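Local structure of chromosome-partitioning ATPase Soj (Thermus thermophilus, 1WCV) at residues I9-Q14 and T21-N26; N13-V18 and Q142-A147; L27-A32 and G219-Q224; L175-D180 and H233-L238; T204-P207 and R211-E214. The protein hydrolyses ATP and, only when ATP is bound, binds double-stranded DNA cooperatively as nucleoprotein filaments, probably in chromosome partitioning. One frame throughout, in Å; residues are numbered along the deposited sequence.

The five contacts lie in and beside the nucleotide-binding region of a P-loop fold. Along the chain, contact 1 leads from strand 8-11 into helix 18-33 and lies about 2 Å from the chain's centre; contact 2 shares N13 and Q14 with it, on the loop between these two elements. Contact 3 joins the same helix to helix 222-225. Contact 4 lays helix 230-246 against strand 170-177, an outermost strand of the sheet that also holds strand 8-11. Contact 5 is nested within the loop closed by contact 4, their centres about 6 Å apart. The C-terminal helices are thus packed against helix 18-33, whose first residues bind ATP. Contacts 2 and 3 do not touch, their centres about 22 Å apart.

Contact 1: residues I9-Q14 and T21-N26; sequences IALANQ and TTTAIN
L11 points from the end of strand 8-11 at T23 and A24 on helix 18-33, and its side chain alone carries the strand's share of the touch. Its CB heads for the helix, with the CA of L11 6.5 Å from the CA of A24. With CG anti to its own carbonyl carbon (chi1 -70°), the branch point itself is brought up to the helix: L11 CG lies 4.0 Å from the CB of A24 and equally near that residue's CA. Beyond it, CD1 turns to the neighbouring threonine and meets T23 CG2 at 4.0 Å, the two side chains running at a slant to one another. Strand, phosphate-binding loop and helix follow directly in the chain here, which is the P-loop (Walker A) arrangement in its deviant ParA form; the residues between the two segments belong to the loop and the helix start that bind ATP, and L11 also comes close to K20 of that site. T23 offers its methyl to the leucine with CG2 anti to the backbone N, while OG1 is hydrogen-bonded to the carbonyl oxygen of G19 one turn earlier and to Y235 OH. Strand 136-142 adds V138 against L11 and P140 against T23.

Contact 2: residues N13-V18 and Q142-A147; sequences NQKGGV and QAEYYA
Q14 and K15 approach Y146 from different directions, the glutamine at the rim of the ring and the lysine obliquely along its CD1 and CE1 side. The Q14 side chain runs at about a right angle to the tyrosine, its amide plane turned 51° from the ring plane, and OE1 arrives in the plane of the ring. There it accepts a hydrogen bond from Y146 OH, modelled at 2.4 Å, a length too short to be taken literally. K15 bends at chi3 (-62°), which swings its end towards the ring: K15 CE lies 3.4 Å from Y146 CD1, and K15 NZ is 3.3 Å from the same carbon. This loop is the deviant Walker A motif of the ParA family, with K15 its signature lysine, a residue seen to bind ATP; G17 occupies the N-cap position of helix 18-33. Also near the ammonium group is E144, whose OE2 lies 4.5 Å from K15 NZ, beyond a salt bridge, though its charge may still favour the lysine's position. The loop is also tied to strand 136-142 through N13, whose ND2 is hydrogen-bonded to the carbonyl oxygen of P140 and weakly, at 3.0 Å, to G16 O.

Contact 3: residues L27-A32 and G219-Q224; sequences LAAYLA and GKTIAQ
Y30 carries its CG anti to the carbonyl carbon (chi1 -74°), and this sends the ring outward from helix 18-33 to I222 and A223. In I222 it is CG1 that stands anti to the backbone N (chi1 -167°), leaving CG2 in the crowded position between N and carbonyl carbon, where it meets the tyrosine. I222 CG2 comes in at the ring's edge, in plane, 3.9 Å from Y30 CE2. A223 approaches obliquely instead, its CB 3.7 Å from Y30 CZ and 3.4 Å from Y30 OH. One residue back on the helix, A29 CB packs on T221 CG2 at 3.9 Å. The helix that follows the P-loop thus receives the start of the short helix 222-225, whose first turn is closed by a capping box. T221 OG1 accepts from Q224 N at 3.2 Å, while T221 N donates to Q224 OE1 at 3.0 Å, nearly straight (167°) and onto a lone pair in the carbonyl plane. T221 OG1 is also hydrogen-bonded to D78, and N26 OD1 of helix 18-33 takes the backbone N-H of I222. Were the ring of Y30 cut back to an alanine here, I222 CG2 would probably lose the edge it meets and A223 CB the phenol end lying on it, with a gap opened towards A232 and Y235 of helix 230-246, which pack against the same ring.

Contact 4: residues L175-D180 and H233-L238; sequences LVTMYD and HAYRRL
L175 on strand 170-177, an outermost strand of the sheet, and L238 on helix 230-246, the C-terminal helix, face each other, and T177 and Y235 meet at the margin through a methyl and a hydroxyl. The two leucines reach for each other tip to tip. Both have CG anti to the backbone N (chi1 176° in L175, 179° in L238), which stretches each side chain towards the other, and together they bridge strand and helix; the CA atoms of L175 and L238 are still 9.1 Å apart. L175 CD2 meets L238 CD2 at 3.5 Å, tighter than ordinary van der Waals contact, and L175 CD1 lies 3.9 Å from L238 CD1. In this P-loop sheet the helix packs on the face that also carries helix 18-33, whose T23 touches both L175 and L11 of strand 8-11. The second meeting point is looser: T177 CG2 is 4.5 Å from Y235 OH, the phenol coming forward to the strand although its CB does not point there. Both polar groups are engaged with other partners. Y235 OH is hydrogen-bonded to T23 OG1, and T177 OG1 to the carbonyl oxygen of V141 on strand 136-142. In the two-chain assembly residues of both segments also meet a second subunit: Y179 OH is hydrogen-bonded to H233 of the second subunit, and R237 forms a salt bridge with E190 of the second subunit.

Contact 5: residues T204-P207 and R211-E214; sequences TVIP and RLAE
I206 and L212 make the apolar part of this contact, a single meeting of methyl groups between the loop 204-207 and the first turns of helix 210-218. I206 CG2 lies 3.6 Å from L212 CD2. The isoleucine methyl stands anti to its backbone N while CG1 turns beside it (chi1 -47°), and L212 also extends away from its own N (chi1 -169°), which brings CG2 and CD2 together. The two side chains cross at about a right angle, each presenting one branch. The other approach is of methyl to backbone oxygen: L212 CD2 is 3.7 Å from P207 O, an ordinary van der Waals touch. P207 binds ADP and ATP in nucleotide-bound forms of the protein, so the leucine touches the backbone of a residue of that site. Hydrogen bonding comes from the surroundings. N209, another nucleotide-binding residue, sits between the two segments, and its OD1 accepts weak hydrogen bonds from the backbone N-H groups of R211 and L212 at the helix start. I206 is held by its backbone, its N probably bonded to the carbonyl oxygen of V176 and its O to the N-H of Y179, which ties it to the end of strand 170-177 and the turn after it. Further neighbours pack on the apolar pair: A234 and Y235 of helix 230-246 lie on I206, while L212 touches T22 and N26, placing helix 210-218 against helix 18-33.

Contact 1: residues I9-Q14 and T21-N26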
# COMPACT_ATOMS: atom_id res chain seq x y z
N ILE A 9 -0.97 -17.60 -11.65
CA ILE A 9 -0.14 -17.04 -10.60
C ILE A 9 0.15 -18.09 -9.54
O ILE A 9 -0.76 -18.66 -8.94
CB ILE A 9 -0.84 -15.82 -9.95
CG1 ILE A 9 -1.11 -14.75 -11.01
CG2 ILE A 9 0.02 -15.26 -8.83
CD1 ILE A 9 -2.00 -13.61 -10.53
N ALA A 10 1.43 -18.33 -9.30
CA ALA A 10 1.83 -19.29 -8.29
C ALA A 10 2.11 -18.53 -7.00
O ALA A 10 2.70 -17.45 -7.03
CB ALA A 10 3.09 -20.04 -8.74
N LEU A 11 1.64 -19.09 -5.89
CA LEU A 11 1.89 -18.52 -4.57
C LEU A 11 2.96 -19.46 -4.02
O LEU A 11 2.69 -20.65 -3.81
CB LEU A 11 0.64 -18.59 -3.69
CG LEU A 11 -0.58 -17.71 -4.01
CD1 LEU A 11 -0.19 -16.25 -3.92
CD2 LEU A 11 -1.13 -18.04 -5.38
N ALA A 12 4.17 -18.95 -3.82
CA ALA A 12 5.25 -19.80 -3.33
C ALA A 12 6.29 -19.06 -2.51
O ALA A 12 6.56 -17.89 -2.74
CB ALA A 12 5.93 -20.48 -4.51
N ASN A 13 6.86 -19.76 -1.54
CA ASN A 13 7.94 -19.22 -0.73
C ASN A 13 8.78 -20.41 -0.33
O ASN A 13 8.43 -21.56 -0.61
CB ASN A 13 7.44 -18.44 0.49
CG ASN A 13 6.55 -19.27 1.38
OD1 ASN A 13 6.61 -20.49 1.36
ND2 ASN A 13 5.73 -18.60 2.18
N GLN A 14 9.90 -20.15 0.33
CA GLN A 14 10.80 -21.22 0.73
C GLN A 14 10.30 -22.09 1.87
O GLN A 14 10.32 -23.33 1.78
CB GLN A 14 12.14 -20.60 1.11
CG GLN A 14 13.34 -21.49 0.92
CD GLN A 14 14.62 -20.77 1.28
OE1 GLN A 14 14.82 -20.40 2.43
NE2 GLN A 14 15.49 -20.57 0.31
N THR A 21 -0.85 -19.64 2.48
CA THR A 21 -2.15 -20.22 2.18
C THR A 21 -3.26 -19.21 2.43
O THR A 21 -4.24 -19.17 1.68
CB THR A 21 -2.38 -21.51 2.98
OG1 THR A 21 -1.51 -22.53 2.47
CG2 THR A 21 -3.82 -21.98 2.87
N THR A 22 -3.12 -18.40 3.47
CA THR A 22 -4.13 -17.38 3.74
C THR A 22 -4.16 -16.42 2.56
O THR A 22 -5.22 -15.92 2.18
CB THR A 22 -3.80 -16.60 5.04
OG1 THR A 22 -4.01 -17.45 6.17
CG2 THR A 22 -4.68 -15.37 5.17
N THR A 23 -2.99 -16.17 1.97
CA THR A 23 -2.93 -15.28 0.82
C THR A 23 -3.59 -15.91 -0.40
O THR A 23 -4.32 -15.24 -1.13
CB THR A 23 -1.48 -14.90 0.47
OG1 THR A 23 -0.92 -14.15 1.54
CG2 THR A 23 -1.44 -14.10 -0.81
N ALA A 24 -3.35 -17.20 -0.61
CA ALA A 24 -3.94 -17.89 -1.76
C ALA A 24 -5.46 -17.86 -1.66
O ALA A 24 -6.16 -17.56 -2.63
CB ALA A 24 -3.46 -19.35 -1.82
N ILE A 25 -5.96 -18.18 -0.47
CA ILE A 25 -7.40 -18.21 -0.23
C ILE A 25 -8.06 -16.85 -0.41
O ILE A 25 -9.05 -16.72 -1.13
CB ILE A 25 -7.73 -18.68 1.21
CG1 ILE A 25 -7.35 -20.16 1.39
CG2 ILE A 25 -9.20 -18.43 1.53
CD1 ILE A 25 -7.99 -21.08 0.40
N ASN A 26 -7.52 -15.84 0.26
CA ASN A 26 -8.13 -14.53 0.21
C ASN A 26 -7.89 -13.71 -1.03
O ASN A 26 -8.71 -12.86 -1.37
CB ASN A 26 -7.76 -13.75 1.47
CG ASN A 26 -8.38 -14.37 2.71
OD1 ASN A 26 -9.59 -14.58 2.77
ND2 ASN A 26 -7.55 -14.66 3.71

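Contact 2: residues N13-V18 and Q142-A147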
# COMPACT_ATOMS: atom_id res chain seq x y z
N ASN A 13 6.86 -19.76 -1.54
CA ASN A 13 7.94 -19.22 -0.73
C ASN A 13 8.78 -20.41 -0.33
O ASN A 13 8.43 -21.56 -0.61
CB ASN A 13 7.44 -18.44 0.49
CG ASN A 13 6.55 -19.27 1.38
OD1 ASN A 13 6.61 -20.49 1.36
ND2 ASN A 13 5.73 -18.60 2.18
N GLN A 14 9.90 -20.15 0.33
CA GLN A 14 10.80 -21.22 0.73
C GLN A 14 10.30 -22.09 1.87
O GLN A 14 10.32 -23.33 1.78
CB GLN A 14 12.14 -20.60 1.11
CG GLN A 14 13.34 -21.49 0.92
CD GLN A 14 14.62 -20.77 1.28
OE1 GLN A 14 14.82 -20.40 2.43
NE2 GLN A 14 15.49 -20.57 0.31
N LYS A 15 9.81 -21.47 2.95
CA LYS A 15 9.36 -22.22 4.11
C LYS A 15 7.86 -22.40 4.30
O LYS A 15 7.42 -22.99 5.29
CB LYS A 15 9.94 -21.58 5.38
CG LYS A 15 11.46 -21.51 5.37
CD LYS A 15 12.01 -20.92 6.66
CE LYS A 15 11.53 -19.50 6.86
NZ LYS A 15 12.06 -18.92 8.13
N GLY A 16 7.07 -21.92 3.35
CA GLY A 16 5.63 -22.06 3.46
C GLY A 16 5.08 -21.21 4.59
O GLY A 16 5.54 -20.09 4.82
N GLY A 17 4.10 -21.74 5.31
CA GLY A 17 3.52 -20.99 6.41
C GLY A 17 2.07 -20.65 6.18
O GLY A 17 1.54 -20.79 5.07
N VAL A 18 1.41 -20.18 7.23
CA VAL A 18 0.00 -19.81 7.16
C VAL A 18 -0.24 -18.61 6.25
O VAL A 18 -1.26 -18.53 5.57
CB VAL A 18 -0.55 -19.51 8.57
CG1 VAL A 18 0.34 -18.50 9.26
CG2 VAL A 18 -1.98 -18.97 8.47
N GLN A 142 6.87 -13.70 5.84
CA GLN A 142 6.54 -13.09 7.12
C GLN A 142 7.56 -12.01 7.38
O GLN A 142 8.68 -12.07 6.87
CB GLN A 142 6.57 -14.12 8.25
CG GLN A 142 5.42 -15.11 8.20
CD GLN A 142 5.38 -15.98 9.45
OE1 GLN A 142 5.26 -15.47 10.57
NE2 GLN A 142 5.48 -17.29 9.27
N ALA A 143 7.17 -11.01 8.16
CA ALA A 143 8.06 -9.91 8.47
C ALA A 143 9.11 -10.30 9.51
O ALA A 143 9.11 -9.78 10.63
CB ALA A 143 7.25 -8.71 8.96
N GLU A 144 10.00 -11.21 9.12
CA GLU A 144 11.07 -11.69 9.98
C GLU A 144 12.36 -11.53 9.20
O GLU A 144 12.35 -11.61 7.97
CB GLU A 144 10.87 -13.16 10.33
CG GLU A 144 9.58 -13.47 11.07
CD GLU A 144 9.36 -14.97 11.23
OE1 GLU A 144 8.41 -15.36 11.94
OE2 GLU A 144 10.14 -15.75 10.65
N TYR A 145 13.48 -11.34 9.88
CA TYR A 145 14.75 -11.15 9.19
C TYR A 145 15.15 -12.28 8.23
O TYR A 145 15.85 -12.03 7.25
CB TYR A 145 15.89 -10.89 10.18
CG TYR A 145 16.37 -9.46 10.13
CD1 TYR A 145 15.66 -8.44 10.76
CD2 TYR A 145 17.50 -9.11 9.37
CE1 TYR A 145 16.05 -7.10 10.65
CE2 TYR A 145 17.90 -7.78 9.25
CZ TYR A 145 17.17 -6.78 9.89
OH TYR A 145 17.56 -5.46 9.76
N TYR A 146 14.72 -13.51 8.50
CA TYR A 146 15.09 -14.60 7.61
C TYR A 146 14.53 -14.39 6.21
O TYR A 146 15.06 -14.92 5.24
CB TYR A 146 14.62 -15.96 8.13
CG TYR A 146 15.00 -17.06 7.17
CD1 TYR A 146 14.15 -17.43 6.12
CD2 TYR A 146 16.27 -17.64 7.22
CE1 TYR A 146 14.57 -18.32 5.14
CE2 TYR A 146 16.70 -18.53 6.24
CZ TYR A 146 15.84 -18.87 5.20
OH TYR A 146 16.28 -19.71 4.20
N ALA A 147 13.47 -13.60 6.11
CA ALA A 147 12.84 -13.38 4.81
C ALA A 147 13.82 -12.81 3.79
O ALA A 147 13.66 -13.04 2.59
CB ALA A 147 11.63 -12.45 4.96

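Contact 3: residues L27-A32 and G219-Q224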
# COMPACT_ATOMS: atom_id res chain seq x y z
N LEU A 27 -6.78 -13.98 -1.73
CA LEU A 27 -6.51 -13.27 -2.97
C LEU A 27 -7.59 -13.78 -3.94
O LEU A 27 -8.17 -13.02 -4.71
CB LEU A 27 -5.14 -13.64 -3.52
CG LEU A 27 -4.23 -12.58 -4.15
CD1 LEU A 27 -3.34 -13.27 -5.16
CD2 LEU A 27 -5.04 -11.47 -4.82
N ALA A 28 -7.84 -15.08 -3.89
CA ALA A 28 -8.83 -15.69 -4.75
C ALA A 28 -10.21 -15.14 -4.45
O ALA A 28 -10.99 -14.85 -5.36
CB ALA A 28 -8.82 -17.20 -4.57
N ALA A 29 -10.52 -14.98 -3.17
CA ALA A 29 -11.82 -14.47 -2.75
C ALA A 29 -12.08 -13.07 -3.26
O ALA A 29 -13.19 -12.76 -3.71
CB ALA A 29 -11.94 -14.50 -1.23
N TYR A 30 -11.07 -12.21 -3.19
CA TYR A 30 -11.25 -10.85 -3.65
C TYR A 30 -11.10 -10.65 -5.14
O TYR A 30 -11.70 -9.74 -5.71
CB TYR A 30 -10.35 -9.90 -2.86
CG TYR A 30 -10.88 -9.70 -1.46
CD1 TYR A 30 -12.01 -8.91 -1.24
CD2 TYR A 30 -10.31 -10.36 -0.38
CE1 TYR A 30 -12.55 -8.79 0.04
CE2 TYR A 30 -10.85 -10.24 0.90
CZ TYR A 30 -11.97 -9.45 1.10
OH TYR A 30 -12.51 -9.35 2.36
N LEU A 31 -10.32 -11.50 -5.81
CA LEU A 31 -10.20 -11.36 -7.25
C LEU A 31 -11.56 -11.77 -7.83
O LEU A 31 -12.01 -11.24 -8.84
CB LEU A 31 -9.08 -12.27 -7.78
CG LEU A 31 -7.64 -11.79 -7.51
CD1 LEU A 31 -6.66 -12.87 -7.97
CD2 LEU A 31 -7.36 -10.48 -8.25
N ALA A 32 -12.22 -12.71 -7.16
CA ALA A 32 -13.54 -13.16 -7.61
C ALA A 32 -14.53 -12.01 -7.48
O ALA A 32 -15.34 -11.76 -8.37
CB ALA A 32 -14.02 -14.33 -6.77
N GLY A 219 -13.00 -22.53 8.22
CA GLY A 219 -13.18 -22.98 6.85
C GLY A 219 -13.85 -21.92 5.99
O GLY A 219 -14.60 -22.23 5.07
N LYS A 220 -13.57 -20.66 6.30
CA LYS A 220 -14.15 -19.56 5.54
C LYS A 220 -13.12 -18.52 5.14
O LYS A 220 -12.10 -18.34 5.82
CB LYS A 220 -15.24 -18.87 6.36
CG LYS A 220 -16.39 -19.78 6.77
CD LYS A 220 -17.42 -19.04 7.61
CE LYS A 220 -18.18 -17.99 6.79
NZ LYS A 220 -19.22 -17.29 7.60
N THR A 221 -13.36 -17.84 4.03
CA THR A 221 -12.43 -16.79 3.59
C THR A 221 -12.63 -15.63 4.56
O THR A 221 -13.64 -15.58 5.27
CB THR A 221 -12.75 -16.30 2.18
OG1 THR A 221 -14.04 -15.66 2.18
CG2 THR A 221 -12.74 -17.46 1.18
N ILE A 222 -11.69 -14.70 4.61
CA ILE A 222 -11.85 -13.58 5.52
C ILE A 222 -13.04 -12.71 5.09
O ILE A 222 -13.65 -12.02 5.91
CB ILE A 222 -10.56 -12.74 5.61
CG1 ILE A 222 -10.64 -11.77 6.79
CG2 ILE A 222 -10.33 -11.98 4.31
CD1 ILE A 222 -10.73 -12.45 8.13
N ALA A 223 -13.37 -12.74 3.81
CA ALA A 223 -14.51 -11.96 3.33
C ALA A 223 -15.80 -12.53 3.92
O ALA A 223 -16.75 -11.79 4.21
CB ALA A 223 -14.56 -11.99 1.81
N GLN A 224 -15.84 -13.85 4.11
CA GLN A 224 -17.02 -14.51 4.68
C GLN A 224 -17.02 -14.40 6.19
O GLN A 224 -18.06 -14.15 6.80
CB GLN A 224 -17.04 -16.01 4.32
CG GLN A 224 -17.25 -16.33 2.85
CD GLN A 224 -17.09 -17.81 2.57
OE1 GLN A 224 -16.03 -18.40 2.82
NE2 GLN A 224 -18.14 -18.43 2.05

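Contact 4: residues L175-D180 and H233-L238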
# COMPACT_ATOMS: atom_id res chain seq x y z
N LEU A 175 5.15 -10.31 -1.05
CA LEU A 175 4.11 -9.83 -0.14
C LEU A 175 4.46 -10.04 1.32
O LEU A 175 4.70 -11.16 1.75
CB LEU A 175 2.78 -10.56 -0.41
CG LEU A 175 1.61 -10.24 0.52
CD1 LEU A 175 1.18 -8.77 0.37
CD2 LEU A 175 0.43 -11.17 0.19
N VAL A 176 4.47 -8.96 2.09
CA VAL A 176 4.75 -9.06 3.52
C VAL A 176 3.44 -9.43 4.21
O VAL A 176 2.43 -8.73 4.05
CB VAL A 176 5.27 -7.73 4.09
CG1 VAL A 176 5.54 -7.87 5.58
CG2 VAL A 176 6.56 -7.32 3.36
N THR A 177 3.44 -10.54 4.94
CA THR A 177 2.26 -10.99 5.66
C THR A 177 2.59 -11.11 7.14
O THR A 177 3.76 -11.00 7.53
CB THR A 177 1.78 -12.39 5.17
OG1 THR A 177 2.75 -13.38 5.52
CG2 THR A 177 1.59 -12.40 3.65
N MET A 178 1.56 -11.31 7.95
CA MET A 178 1.73 -11.46 9.39
C MET A 178 2.54 -10.34 10.03
O MET A 178 3.29 -10.54 10.98
CB MET A 178 2.36 -12.83 9.67
CG MET A 178 1.55 -13.95 9.04
SD MET A 178 2.08 -15.60 9.46
CE MET A 178 1.21 -15.84 11.01
N TYR A 179 2.37 -9.14 9.49
CA TYR A 179 3.05 -7.96 10.01
C TYR A 179 2.55 -7.74 11.45
O TYR A 179 1.38 -7.42 11.66
CB TYR A 179 2.70 -6.76 9.13
CG TYR A 179 3.33 -5.44 9.52
CD1 TYR A 179 4.54 -5.03 8.96
CD2 TYR A 179 2.70 -4.59 10.42
CE1 TYR A 179 5.10 -3.77 9.29
CE2 TYR A 179 3.24 -3.35 10.76
CZ TYR A 179 4.44 -2.94 10.19
OH TYR A 179 4.95 -1.70 10.50
N ASP A 180 3.44 -7.91 12.43
CA ASP A 180 3.08 -7.74 13.84
C ASP A 180 3.05 -6.27 14.24
O ASP A 180 4.08 -5.70 14.62
CB ASP A 180 4.07 -8.50 14.74
CG ASP A 180 3.63 -8.53 16.20
OD1 ASP A 180 2.60 -7.94 16.53
OD2 ASP A 180 4.33 -9.17 17.02
N HIS A 233 -9.76 -5.78 4.64
CA HIS A 233 -9.51 -4.56 3.88
C HIS A 233 -8.17 -4.66 3.15
O HIS A 233 -8.03 -4.20 2.01
CB HIS A 233 -9.50 -3.34 4.81
CG HIS A 233 -10.83 -3.01 5.41
ND1 HIS A 233 -11.89 -2.53 4.66
CD2 HIS A 233 -11.29 -3.11 6.68
CE1 HIS A 233 -12.93 -2.35 5.44
NE2 HIS A 233 -12.60 -2.69 6.67
N ALA A 234 -7.17 -5.26 3.79
CA ALA A 234 -5.86 -5.40 3.16
C ALA A 234 -5.92 -6.35 1.96
O ALA A 234 -5.35 -6.05 0.90
CB ALA A 234 -4.84 -5.89 4.18
N TYR A 235 -6.59 -7.49 2.09
CA TYR A 235 -6.67 -8.40 0.95
C TYR A 235 -7.50 -7.84 -0.20
O TYR A 235 -7.25 -8.15 -1.36
CB TYR A 235 -7.19 -9.78 1.38
CG TYR A 235 -6.06 -10.67 1.85
CD1 TYR A 235 -5.03 -11.03 0.99
CD2 TYR A 235 -5.99 -11.11 3.18
CE1 TYR A 235 -3.96 -11.80 1.43
CE2 TYR A 235 -4.93 -11.88 3.63
CZ TYR A 235 -3.91 -12.21 2.76
OH TYR A 235 -2.84 -12.94 3.22
N ARG A 236 -8.47 -6.98 0.12
CA ARG A 236 -9.28 -6.36 -0.92
C ARG A 236 -8.34 -5.45 -1.72
O ARG A 236 -8.36 -5.45 -2.96
CB ARG A 236 -10.41 -5.53 -0.29
CG ARG A 236 -11.23 -4.66 -1.26
CD ARG A 236 -11.91 -5.48 -2.34
NE ARG A 236 -12.61 -4.66 -3.33
CZ ARG A 236 -13.78 -4.05 -3.13
NH1 ARG A 236 -14.41 -4.17 -1.97
NH2 ARG A 236 -14.34 -3.35 -4.11
N ARG A 237 -7.52 -4.70 -1.01
CA ARG A 237 -6.59 -3.77 -1.64
C ARG A 237 -5.50 -4.53 -2.40
O ARG A 237 -5.09 -4.12 -3.48
CB ARG A 237 -5.99 -2.86 -0.56
CG ARG A 237 -5.14 -1.70 -1.09
CD ARG A 237 -4.86 -0.70 0.04
NE ARG A 237 -6.10 -0.11 0.55
CZ ARG A 237 -6.55 -0.23 1.79
NH1 ARG A 237 -5.87 -0.94 2.70
NH2 ARG A 237 -7.68 0.34 2.14
N LEU A 238 -5.05 -5.66 -1.85
CA LEU A 238 -4.02 -6.45 -2.52
C LEU A 238 -4.51 -6.94 -3.88
O LEU A 238 -3.76 -6.93 -4.85
CB LEU A 238 -3.62 -7.65 -1.67
CG LEU A 238 -2.57 -8.55 -2.33
CD1 LEU A 238 -1.28 -7.76 -2.54
CD2 LEU A 238 -2.31 -9.76 -1.45

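Contact 5: residues T204-P207 and R211-E214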
# COMPACT_ATOMS: atom_id res chain seq x y z
N THR A 204 0.94 -3.00 -0.40
CA THR A 204 -0.07 -3.50 0.53
C THR A 204 0.60 -4.55 1.40
O THR A 204 1.27 -5.45 0.90
CB THR A 204 -1.25 -4.15 -0.22
OG1 THR A 204 -1.80 -3.22 -1.15
CG2 THR A 204 -2.33 -4.60 0.76
N VAL A 205 0.41 -4.43 2.70
CA VAL A 205 0.99 -5.36 3.66
C VAL A 205 -0.17 -5.97 4.43
O VAL A 205 -1.10 -5.25 4.80
CB VAL A 205 1.93 -4.59 4.62
CG1 VAL A 205 2.35 -5.48 5.80
CG2 VAL A 205 3.16 -4.14 3.86
N ILE A 206 -0.12 -7.28 4.66
CA ILE A 206 -1.18 -7.96 5.41
C ILE A 206 -0.81 -7.97 6.90
O ILE A 206 0.23 -8.50 7.29
CB ILE A 206 -1.39 -9.42 4.92
CG1 ILE A 206 -1.45 -9.46 3.39
CG2 ILE A 206 -2.71 -9.96 5.50
CD1 ILE A 206 -2.55 -8.60 2.78
N PRO A 207 -1.67 -7.40 7.74
CA PRO A 207 -1.40 -7.36 9.18
C PRO A 207 -1.70 -8.65 9.92
O PRO A 207 -2.54 -9.44 9.50
CB PRO A 207 -2.32 -6.25 9.66
CG PRO A 207 -3.56 -6.55 8.86
CD PRO A 207 -3.00 -6.83 7.45
N ARG A 211 -8.84 -12.31 13.63
CA ARG A 211 -9.89 -12.81 12.75
C ARG A 211 -9.32 -13.50 11.51
O ARG A 211 -9.90 -14.45 11.00
CB ARG A 211 -10.82 -11.67 12.33
CG ARG A 211 -11.78 -11.25 13.43
CD ARG A 211 -12.05 -9.76 13.38
NE ARG A 211 -10.93 -9.00 13.91
CZ ARG A 211 -10.88 -7.67 13.96
NH1 ARG A 211 -11.90 -6.95 13.51
NH2 ARG A 211 -9.82 -7.06 14.48
N LEU A 212 -8.18 -13.00 11.04
CA LEU A 212 -7.54 -13.57 9.86
C LEU A 212 -6.92 -14.91 10.24
O LEU A 212 -7.00 -15.88 9.49
CB LEU A 212 -6.45 -12.62 9.36
CG LEU A 212 -5.83 -12.92 7.99
CD1 LEU A 212 -6.89 -12.75 6.91
CD2 LEU A 212 -4.67 -11.96 7.75
N ALA A 213 -6.31 -14.95 11.42
CA ALA A 213 -5.67 -16.17 11.90
C ALA A 213 -6.69 -17.29 12.10
O ALA A 213 -6.39 -18.46 11.83
CB ALA A 213 -4.94 -15.89 13.22
N GLU A 214 -7.89 -16.94 12.53
CA GLU A 214 -8.93 -17.94 12.77
C GLU A 214 -9.78 -18.37 11.57
O GLU A 214 -10.37 -19.45 11.59
CB GLU A 214 -9.86 -17.46 13.89
CG GLU A 214 -10.50 -16.11 13.65
CD GLU A 214 -11.40 -15.66 14.80
OE1 GLU A 214 -10.98 -15.78 15.97
OE2 GLU A 214 -12.52 -15.18 14.53